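PDB 3MES: choline kinase from Cryptosporidium parvum, which probably phosphorylates choline, and also ethanolamine, by transferring a phosphate from ATP with the help of magnesium. Local coordinates for residues 263-268 against 295-300; 196-201 against 291-296; 170-175 against 331-336. All blocks are in the same frame, centred on the assembly; numbering follows the deposited sequence.

Contact 1: residues 263-268 against 295-300; sequences VFAHND and GADIAN. With PT3 (N-propyl-tartramic acid), chain L.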
loop_
_atom_site.group_PDB
_atom_site.type_symbol
_atom_site.label_atom_id
_atom_site.label_comp_id
_atom_site.label_asym_id
_atom_site.label_seq_id
_atom_site.Cartn_x
_atom_site.Cartn_y
_atom_site.Cartn_z
ATOM N N VAL B 263 -12.498 13.392 12.087
ATOM C CA VAL B 263 -12.511 12.264 11.166
ATOM C C VAL B 263 -13.096 11.030 11.836
ATOM O O VAL B 263 -13.227 10.984 13.059
ATOM C CB VAL B 263 -11.087 11.931 10.699
ATOM C CG1 VAL B 263 -10.375 13.197 10.234
ATOM C CG2 VAL B 263 -10.309 11.272 11.829
ATOM N N PHE B 264 -13.455 10.027 11.040
ATOM C CA PHE B 264 -13.884 8.759 11.615
ATOM C C PHE B 264 -12.664 7.887 11.896
ATOM O O PHE B 264 -12.071 7.309 10.984
ATOM C CB PHE B 264 -14.885 8.027 10.718
ATOM C CG PHE B 264 -15.581 6.889 11.411
ATOM C CD1 PHE B 264 -16.788 7.092 12.061
ATOM C CD2 PHE B 264 -15.015 5.626 11.439
ATOM C CE1 PHE B 264 -17.428 6.051 12.712
ATOM C CE2 PHE B 264 -15.649 4.578 12.086
ATOM C CZ PHE B 264 -16.856 4.790 12.724
ATOM N N ALA B 265 -12.295 7.803 13.169
ATOM C CA ALA B 265 -11.051 7.160 13.567
ATOM C C ALA B 265 -11.233 5.686 13.909
ATOM O O ALA B 265 -12.314 5.258 14.307
ATOM C CB ALA B 265 -10.437 7.901 14.739
ATOM N N HIS B 266 -10.160 4.920 13.744
ATOM C CA HIS B 266 -10.133 3.523 14.152
ATOM C C HIS B 266 -10.049 3.438 15.673
ATOM O O HIS B 266 -10.802 2.694 16.307
ATOM C CB HIS B 266 -8.934 2.814 13.523
ATOM C CG HIS B 266 -8.895 1.342 13.792
ATOM N ND1 HIS B 266 -8.408 0.813 14.968
ATOM C CD2 HIS B 266 -9.282 0.287 13.035
ATOM C CE1 HIS B 266 -8.496 -0.505 14.925
ATOM N NE2 HIS B 266 -9.023 -0.849 13.763
ATOM N N ASN B 267 -9.116 4.197 16.244
ATOM C CA ASN B 267 -9.008 4.361 17.694
ATOM C C ASN B 267 -8.292 3.229 18.435
ATOM O O ASN B 267 -8.192 3.248 19.661
ATOM C CB ASN B 267 -10.388 4.613 18.310
ATOM C CG ASN B 267 -10.889 6.026 18.056
ATOM O OD1 ASN B 267 -10.107 6.975 18.026
ATOM N ND2 ASN B 267 -12.197 6.169 17.875
ATOM N N ASP B 268 -7.788 2.250 17.692
ATOM C CA ASP B 268 -7.104 1.115 18.299
ATOM C C ASP B 268 -6.252 0.417 17.256
ATOM O O ASP B 268 -6.107 -0.808 17.275
ATOM C CB ASP B 268 -8.122 0.129 18.881
ATOM C CG ASP B 268 -7.465 -1.030 19.618
ATOM O OD1 ASP B 268 -6.376 -0.836 20.197
ATOM O OD2 ASP B 268 -8.049 -2.136 19.627
ATOM N N GLY B 295 -5.498 13.590 14.864
ATOM C CA GLY B 295 -4.250 13.469 15.613
ATOM C C GLY B 295 -4.309 12.424 16.713
ATOM O O GLY B 295 -3.308 11.783 17.032
ATOM N N ALA B 296 -5.487 12.256 17.302
ATOM C CA ALA B 296 -5.672 11.244 18.331
ATOM C C ALA B 296 -5.387 9.856 17.767
ATOM O O ALA B 296 -4.628 9.080 18.353
ATOM C CB ALA B 296 -7.084 11.313 18.898
ATOM N N ASP B 297 -5.987 9.554 16.621
ATOM C CA ASP B 297 -5.857 8.233 16.017
ATOM C C ASP B 297 -4.421 7.949 15.593
ATOM O O ASP B 297 -3.912 6.842 15.786
ATOM C CB ASP B 297 -6.796 8.095 14.817
ATOM C CG ASP B 297 -7.267 6.671 14.613
ATOM O OD1 ASP B 297 -7.124 5.863 15.555
ATOM O OD2 ASP B 297 -7.787 6.357 13.520
ATOM N N ILE B 298 -3.772 8.952 15.010
ATOM C CA ILE B 298 -2.399 8.798 14.545
ATOM C C ILE B 298 -1.426 8.646 15.713
ATOM O O ILE B 298 -0.565 7.764 15.704
ATOM C CB ILE B 298 -1.972 9.978 13.643
ATOM C CG1 ILE B 298 -2.840 10.020 12.382
ATOM C CG2 ILE B 298 -0.499 9.861 13.272
ATOM C CD1 ILE B 298 -2.671 11.280 11.552
ATOM N N ALA B 299 -1.567 9.500 16.721
ATOM C CA ALA B 299 -0.705 9.436 17.898
ATOM C C ALA B 299 -0.824 8.088 18.605
ATOM O O ALA B 299 0.156 7.572 19.146
ATOM C CB ALA B 299 -1.017 10.578 18.859
ATOM N N ASN B 300 -2.024 7.514 18.598
ATOM C CA ASN B 300 -2.223 6.196 19.195
ATOM C C ASN B 300 -1.448 5.119 18.452
ATOM O O ASN B 300 -0.837 4.246 19.064
ATOM C CB ASN B 300 -3.701 5.814 19.245
ATOM C CG ASN B 300 -3.926 4.483 19.933
ATOM O OD1 ASN B 300 -3.853 4.385 21.159
ATOM N ND2 ASN B 300 -4.191 3.447 19.148
HETATM O O1 PT3 L . -9.950 -5.715 20.477
HETATM O O11 PT3 L . -10.834 -6.186 22.472
HETATM C C1 PT3 L . -9.878 -6.063 21.676
HETATM C C2 PT3 L . -8.479 -6.343 22.216
HETATM O O2 PT3 L . -8.540 -6.812 23.565
HETATM C C3 PT3 L . -7.687 -5.041 22.148
HETATM O O3 PT3 L . -7.225 -4.674 23.449
HETATM C C4 PT3 L . -6.512 -5.268 21.211
HETATM O O41 PT3 L . -6.103 -4.366 20.483
HETATM N N4 PT3 L . -6.020 -6.505 21.236
HETATM C C41 PT3 L . -4.894 -6.916 20.384
HETATM C C42 PT3 L . -4.290 -8.217 20.915
HETATM C C43 PT3 L . -2.817 -8.025 21.281
HETATM O O HOH W 1 -4.473 0.697 20.270
#
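D297 reaches from helix 294-303 into the turn that follows strand 262-265, and its carboxylate takes two consecutive backbone N-H groups. The N of H266 donates to D297 OD2 at 2.8 Å, and the N of N267 donates to D297 OD1 at 2.7 Å. Neither bond is straight, with N-H...O angles of 148° and 147°, and both oxygens are met from above the carboxylate plane. The methyl of A265 fits against the same group, with CB 3.3 Å from D297 OD2, while H179 NE2 gives OD2 a further hydrogen bond.

The next shell fixes the turn itself. H266 ND1 accepts the N-H of D268 (N to ND1, 3.1 Å) in the plane of its ring, and H266 NE2 is bonded to I284 O, so a bond at each ring nitrogen fixes the rotation of the imidazole. The amide of N267 is spent on Y288 O and on N292 ND2. N300 lies one helical turn beyond D297; its OD1 is held by S367 OG and W371 NE1, which turns ND2 toward a water 3.0 Å away. That water also lies beside D268 OD1, at a distance too short to be trusted.

D268 OD2 approaches O41 of the bound n-propyl-tartramic acid to 3.1 Å, and D268 also lines the decamethonium pocket. The sequence HNDLQENN fits Brenner's phosphotransferase motif, and a helix aspartate holding this loop by its backbone N-H groups is also found in eukaryotic protein kinases. The chemistry implies that buried D297 sets the shape of the loop presenting D268, probably with its negative charge balanced by these N-H donors.

Contact 2: residues 196-201 against 291-296; sequences PILFKR and INFAGA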
loop_
_atom_site.group_PDB
_atom_site.type_symbol
_atom_site.label_atom_id
_atom_site.label_comp_id
_atom_site.label_asym_id
_atom_site.label_seq_id
_atom_site.Cartn_x
_atom_site.Cartn_y
_atom_site.Cartn_z
ATOM N N PRO B 196 -16.058 14.539 18.668
ATOM C CA PRO B 196 -14.936 13.670 18.998
ATOM C C PRO B 196 -15.225 12.894 20.278
ATOM O O PRO B 196 -15.966 13.369 21.137
ATOM C CB PRO B 196 -13.780 14.652 19.215
ATOM C CG PRO B 196 -14.431 15.958 19.517
ATOM C CD PRO B 196 -15.691 15.964 18.713
ATOM N N ILE B 197 -14.639 11.710 20.404
ATOM C CA ILE B 197 -14.948 10.831 21.521
ATOM C C ILE B 197 -13.865 10.843 22.598
ATOM O O ILE B 197 -14.067 10.322 23.695
ATOM C CB ILE B 197 -15.149 9.385 21.031
ATOM C CG1 ILE B 197 -15.847 8.544 22.100
ATOM C CG2 ILE B 197 -13.813 8.774 20.615
ATOM C CD1 ILE B 197 -16.276 7.183 21.614
ATOM N N LEU B 198 -12.724 11.450 22.285
ATOM C CA LEU B 198 -11.540 11.332 23.132
ATOM C C LEU B 198 -11.782 11.676 24.601
ATOM O O LEU B 198 -11.309 10.969 25.491
ATOM C CB LEU B 198 -10.371 12.151 22.569
ATOM C CG LEU B 198 -10.436 13.677 22.605
ATOM C CD1 LEU B 198 -9.065 14.256 22.304
ATOM C CD2 LEU B 198 -11.475 14.209 21.631
ATOM N N PHE B 199 -12.518 12.754 24.854
ATOM C CA PHE B 199 -12.790 13.176 26.225
ATOM C C PHE B 199 -13.904 12.360 26.875
ATOM O O PHE B 199 -13.739 11.844 27.979
ATOM C CB PHE B 199 -13.106 14.667 26.279
ATOM C CG PHE B 199 -12.005 15.533 25.741
ATOM C CD1 PHE B 199 -10.759 15.542 26.344
ATOM C CD2 PHE B 199 -12.214 16.336 24.633
ATOM C CE1 PHE B 199 -9.741 16.336 25.852
ATOM C CE2 PHE B 199 -11.199 17.135 24.138
ATOM C CZ PHE B 199 -9.962 17.134 24.749
ATOM N N LYS B 200 -15.038 12.252 26.192
ATOM C CA LYS B 200 -16.152 11.459 26.696
ATOM C C LYS B 200 -15.668 10.087 27.143
ATOM O O LYS B 200 -15.939 9.652 28.262
ATOM C CB LYS B 200 -17.222 11.292 25.617
ATOM C CG LYS B 200 -17.730 12.594 25.034
ATOM C CD LYS B 200 -18.755 12.334 23.944
ATOM C CE LYS B 200 -19.103 13.610 23.198
ATOM N NZ LYS B 200 -20.123 13.365 22.141
ATOM N N ARG B 201 -14.953 9.409 26.253
ATOM C CA ARG B 201 -14.463 8.063 26.524
ATOM C C ARG B 201 -13.575 8.032 27.764
ATOM O O ARG B 201 -13.692 7.130 28.595
ATOM C CB ARG B 201 -13.714 7.516 25.306
ATOM C CG ARG B 201 -13.078 6.154 25.508
ATOM C CD ARG B 201 -12.742 5.513 24.174
ATOM N NE ARG B 201 -13.946 5.117 23.449
ATOM C CZ ARG B 201 -13.960 4.700 22.186
ATOM N NH1 ARG B 201 -12.833 4.627 21.493
ATOM N NH2 ARG B 201 -15.106 4.360 21.615
ATOM N N ILE B 291 -16.067 9.022 15.586
ATOM C CA ILE B 291 -15.503 10.314 15.228
ATOM C C ILE B 291 -14.517 10.757 16.302
ATOM O O ILE B 291 -14.731 10.518 17.490
ATOM C CB ILE B 291 -16.583 11.396 15.051
ATOM C CG1 ILE B 291 -17.542 11.012 13.924
ATOM C CG2 ILE B 291 -15.935 12.745 14.759
ATOM C CD1 ILE B 291 -16.899 11.007 12.555
ATOM N N ASN B 292 -13.437 11.405 15.876
ATOM C CA ASN B 292 -12.389 11.823 16.795
ATOM C C ASN B 292 -11.374 12.695 16.071
ATOM O O ASN B 292 -11.354 12.740 14.838
ATOM C CB ASN B 292 -11.699 10.591 17.391
ATOM C CG ASN B 292 -10.827 10.923 18.591
ATOM O OD1 ASN B 292 -10.795 12.061 19.061
ATOM N ND2 ASN B 292 -10.115 9.921 19.097
ATOM N N PHE B 293 -10.540 13.397 16.833
ATOM C CA PHE B 293 -9.473 14.194 16.244
ATOM C C PHE B 293 -8.505 13.292 15.485
ATOM O O PHE B 293 -8.019 12.301 16.028
ATOM C CB PHE B 293 -8.722 14.989 17.320
ATOM C CG PHE B 293 -9.473 16.192 17.828
ATOM C CD1 PHE B 293 -9.941 17.157 16.951
ATOM C CD2 PHE B 293 -9.696 16.365 19.183
ATOM C CE1 PHE B 293 -10.629 18.269 17.417
ATOM C CE2 PHE B 293 -10.379 17.474 19.655
ATOM C CZ PHE B 293 -10.845 18.427 18.772
ATOM N N ALA B 294 -8.230 13.634 14.230
ATOM C CA ALA B 294 -7.303 12.852 13.416
ATOM C C ALA B 294 -6.004 12.575 14.166
ATOM O O ALA B 294 -5.476 11.467 14.115
ATOM C CB ALA B 294 -7.015 13.563 12.100
ATOM N N GLY B 295 -5.498 13.590 14.864
ATOM C CA GLY B 295 -4.250 13.469 15.613
ATOM C C GLY B 295 -4.309 12.424 16.713
ATOM O O GLY B 295 -3.308 11.783 17.032
ATOM N N ALA B 296 -5.487 12.256 17.302
ATOM C CA ALA B 296 -5.672 11.244 18.331
ATOM C C ALA B 296 -5.387 9.856 17.767
ATOM O O ALA B 296 -4.628 9.080 18.353
ATOM C CB ALA B 296 -7.084 11.313 18.898
#
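P196 CB covers one face of the F293 ring, and L198 meets the same ring with both its methyls. L198 CD1 lies in the ring plane at the edge, 3.8 Å from F293 CD2, whereas L198 CD2 comes in obliquely at 3.7 Å from F293 CD2. Placing CG between the backbone N and the carbonyl carbon (chi1 70°) directs the L198 branch toward the F293 ring and also sets L198 CG over the centre of the F199 ring. The guanidinium of R201 has I197 CG1 on one face, offset toward its rim.

The side chains of N292 and L198 cross at about a right angle, with N292 OD1 3.4 Å from L198 CD2. That oxygen accepts the N-H of F293 (N to OD1, 2.6 Å) from above the carbonyl plane. Backbone contact is modest: I197 N gives I291 O a weak hydrogen bond of 3.1 Å, at only 120°, and P196 CA adds a CA-H...O contact to I291 O.

F293 is the N-cap residue of helix 294-303. The contact therefore joins the start of helix 198-214 to the junction of strand 290-293 with that helix, and L262 of the paired strand 262-265 touches both P196 and F293.

Contact 3: residues 170-175 against 331-336; sequences EVAKNM and KLFISV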
loop_
_atom_site.group_PDB
_atom_site.type_symbol
_atom_site.label_atom_id
_atom_site.label_comp_id
_atom_site.label_asym_id
_atom_site.label_seq_id
_atom_site.Cartn_x
_atom_site.Cartn_y
_atom_site.Cartn_z
ATOM N N GLU B 170 2.100 2.520 4.379
ATOM C CA GLU B 170 0.884 1.853 3.911
ATOM C C GLU B 170 -0.253 1.999 4.919
ATOM O O GLU B 170 -1.405 2.207 4.540
ATOM C CB GLU B 170 1.111 0.374 3.591
ATOM C CG GLU B 170 -0.198 -0.354 3.292
ATOM C CD GLU B 170 -0.008 -1.672 2.568
ATOM O OE1 GLU B 170 1.119 -2.212 2.578
ATOM O OE2 GLU B 170 -0.995 -2.169 1.987
ATOM N N VAL B 171 0.072 1.894 6.202
ATOM C CA VAL B 171 -0.929 2.097 7.242
ATOM C C VAL B 171 -1.444 3.536 7.232
ATOM O O VAL B 171 -2.650 3.768 7.325
ATOM C CB VAL B 171 -0.396 1.720 8.640
ATOM C CG1 VAL B 171 1.098 1.962 8.723
ATOM C CG2 VAL B 171 -1.145 2.488 9.726
ATOM N N ALA B 172 -0.531 4.497 7.104
ATOM C CA ALA B 172 -0.914 5.908 7.042
ATOM C C ALA B 172 -1.859 6.154 5.874
ATOM O O ALA B 172 -2.751 6.997 5.951
ATOM C CB ALA B 172 0.322 6.804 6.931
ATOM N N LYS B 173 -1.660 5.410 4.792
ATOM C CA LYS B 173 -2.518 5.524 3.619
ATOM C C LYS B 173 -3.908 4.965 3.908
ATOM O O LYS B 173 -4.917 5.552 3.514
ATOM C CB LYS B 173 -1.905 4.783 2.429
ATOM C CG LYS B 173 -2.698 4.941 1.141
ATOM C CD LYS B 173 -2.786 3.632 0.389
ATOM C CE LYS B 173 -3.496 2.584 1.223
ATOM N NZ LYS B 173 -3.602 1.283 0.510
ATOM N N ASN B 174 -3.946 3.823 4.590
ATOM C CA ASN B 174 -5.202 3.177 4.965
ATOM C C ASN B 174 -5.983 3.988 5.991
ATOM O O ASN B 174 -7.191 4.170 5.858
ATOM C CB ASN B 174 -4.939 1.769 5.504
ATOM C CG ASN B 174 -4.330 0.854 4.465
ATOM O OD1 ASN B 174 -3.613 -0.091 4.794
ATOM N ND2 ASN B 174 -4.610 1.135 3.196
ATOM N N MET B 175 -5.289 4.471 7.017
ATOM C CA MET B 175 -5.916 5.317 8.029
ATOM C C MET B 175 -6.550 6.540 7.372
ATOM O O MET B 175 -7.662 6.938 7.720
ATOM C CB MET B 175 -4.896 5.747 9.090
ATOM C CG MET B 175 -5.486 6.565 10.229
ATOM S SD MET B 175 -4.258 7.130 11.427
ATOM C CE MET B 175 -3.797 5.590 12.213
ATOM N N LYS B 331 7.109 12.103 10.192
ATOM C CA LYS B 331 6.853 13.054 9.107
ATOM C C LYS B 331 6.539 12.378 7.776
ATOM O O LYS B 331 5.742 12.884 6.988
ATOM C CB LYS B 331 8.035 14.006 8.934
ATOM C CG LYS B 331 8.269 14.900 10.128
ATOM C CD LYS B 331 9.117 16.103 9.757
ATOM C CE LYS B 331 9.276 17.034 10.947
ATOM N NZ LYS B 331 9.922 18.324 10.571
ATOM N N LEU B 332 7.180 11.244 7.515
ATOM C CA LEU B 332 6.861 10.464 6.327
ATOM C C LEU B 332 5.428 9.952 6.424
ATOM O O LEU B 332 4.661 10.029 5.465
ATOM C CB LEU B 332 7.837 9.299 6.167
ATOM C CG LEU B 332 9.286 9.707 5.902
ATOM C CD1 LEU B 332 10.198 8.487 5.872
ATOM C CD2 LEU B 332 9.388 10.496 4.602
ATOM N N PHE B 333 5.067 9.441 7.593
ATOM C CA PHE B 333 3.713 8.956 7.818
ATOM C C PHE B 333 2.713 10.061 7.518
ATOM O O PHE B 333 1.767 9.874 6.749
ATOM C CB PHE B 333 3.549 8.485 9.262
ATOM C CG PHE B 333 2.175 7.963 9.578
ATOM C CD1 PHE B 333 1.925 6.602 9.602
ATOM C CD2 PHE B 333 1.133 8.834 9.851
ATOM C CE1 PHE B 333 0.665 6.118 9.896
ATOM C CE2 PHE B 333 -0.130 8.357 10.144
ATOM C CZ PHE B 333 -0.365 6.998 10.168
ATOM N N ILE B 334 2.942 11.223 8.119
ATOM C CA ILE B 334 1.998 12.325 8.034
ATOM C C ILE B 334 1.916 12.921 6.634
ATOM O O ILE B 334 0.866 13.415 6.225
ATOM C CB ILE B 334 2.322 13.413 9.074
ATOM C CG1 ILE B 334 2.031 12.879 10.480
ATOM C CG2 ILE B 334 1.516 14.675 8.795
ATOM C CD1 ILE B 334 2.554 13.767 11.590
ATOM N N SER B 335 3.023 12.869 5.900
ATOM C CA SER B 335 3.041 13.339 4.519
ATOM C C SER B 335 2.170 12.451 3.639
ATOM O O SER B 335 1.424 12.941 2.788
ATOM C CB SER B 335 4.469 13.365 3.976
ATOM O OG SER B 335 5.275 14.250 4.729
ATOM N N VAL B 336 2.276 11.144 3.842
ATOM C CA VAL B 336 1.484 10.189 3.078
ATOM C C VAL B 336 0.016 10.279 3.477
ATOM O O VAL B 336 -0.875 10.215 2.630
ATOM C CB VAL B 336 1.981 8.746 3.288
ATOM C CG1 VAL B 336 1.078 7.762 2.557
ATOM C CG2 VAL B 336 3.422 8.607 2.824
#
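Helices 165-179 and 327-342 run in broadly the same direction here, their local axes 8.3 Å apart at closest approach and crossing at -37°. A172 and F333 have the nearest CA atoms, at 5.6 Å, followed by K173 and V336.

F333 carries the interface. With CG anti to the backbone N (chi1 -180°), its ring reaches across and lies beneath the methyl of A172, which sits over the centre of one face in a CH-pi contact; the modelled separation is implausibly short, so the orientation carries more weight than the distance. Two side chains border the ring near its plane. V171 CG2 is 4.1 Å from F333 CE1, and M175 SD is 4.1 Å from F333 CZ, a Met-aromatic contact made at the edge, 87° off the ring normal. The M175 chain is extended until the bend at chi3. Beside the ring, V336 CG1 packs 4.2 Å from K173 CB, and V336 CB approaches A172 CB to 4.4 Å.

Y301, F302 and I298 of helix 294-303 also touch F333, so three helices converge on the ring. K173 O is hydrogen-bonded to Q340 NE2, adding a polar tie between the pair. L332 packs on L332 of the second subunit and V336 on H166 of the second subunit, placing this buried helix pair of the kinase-like, mainly helical C-terminal lobe at the dimer interface.

Overall arrangement
Contacts 1 and 2 have centres about 7 Å apart and share G295 and A296 on helix 294-303; their strands, 262-265 and 290-293, pair in a two-stranded antiparallel sheet. Contact 3 lies about 12 Å from contact 1, centre to centre, and meets it through I298, whose CG1 is 3.4 Å from M175 SD. Contacts 2 and 3 have centres about 19 Å apart and do not touch, their nearest atoms being about 5 Å apart. Along the chain, 170-175 comes first, then 196-201, 263-268, 291-300 and finally 331-336, so contact 3 encloses both others. Helix 294-303 thus connects the ligand-bearing loop, the start of helix 198-214 and the helix pair at the dimer interface.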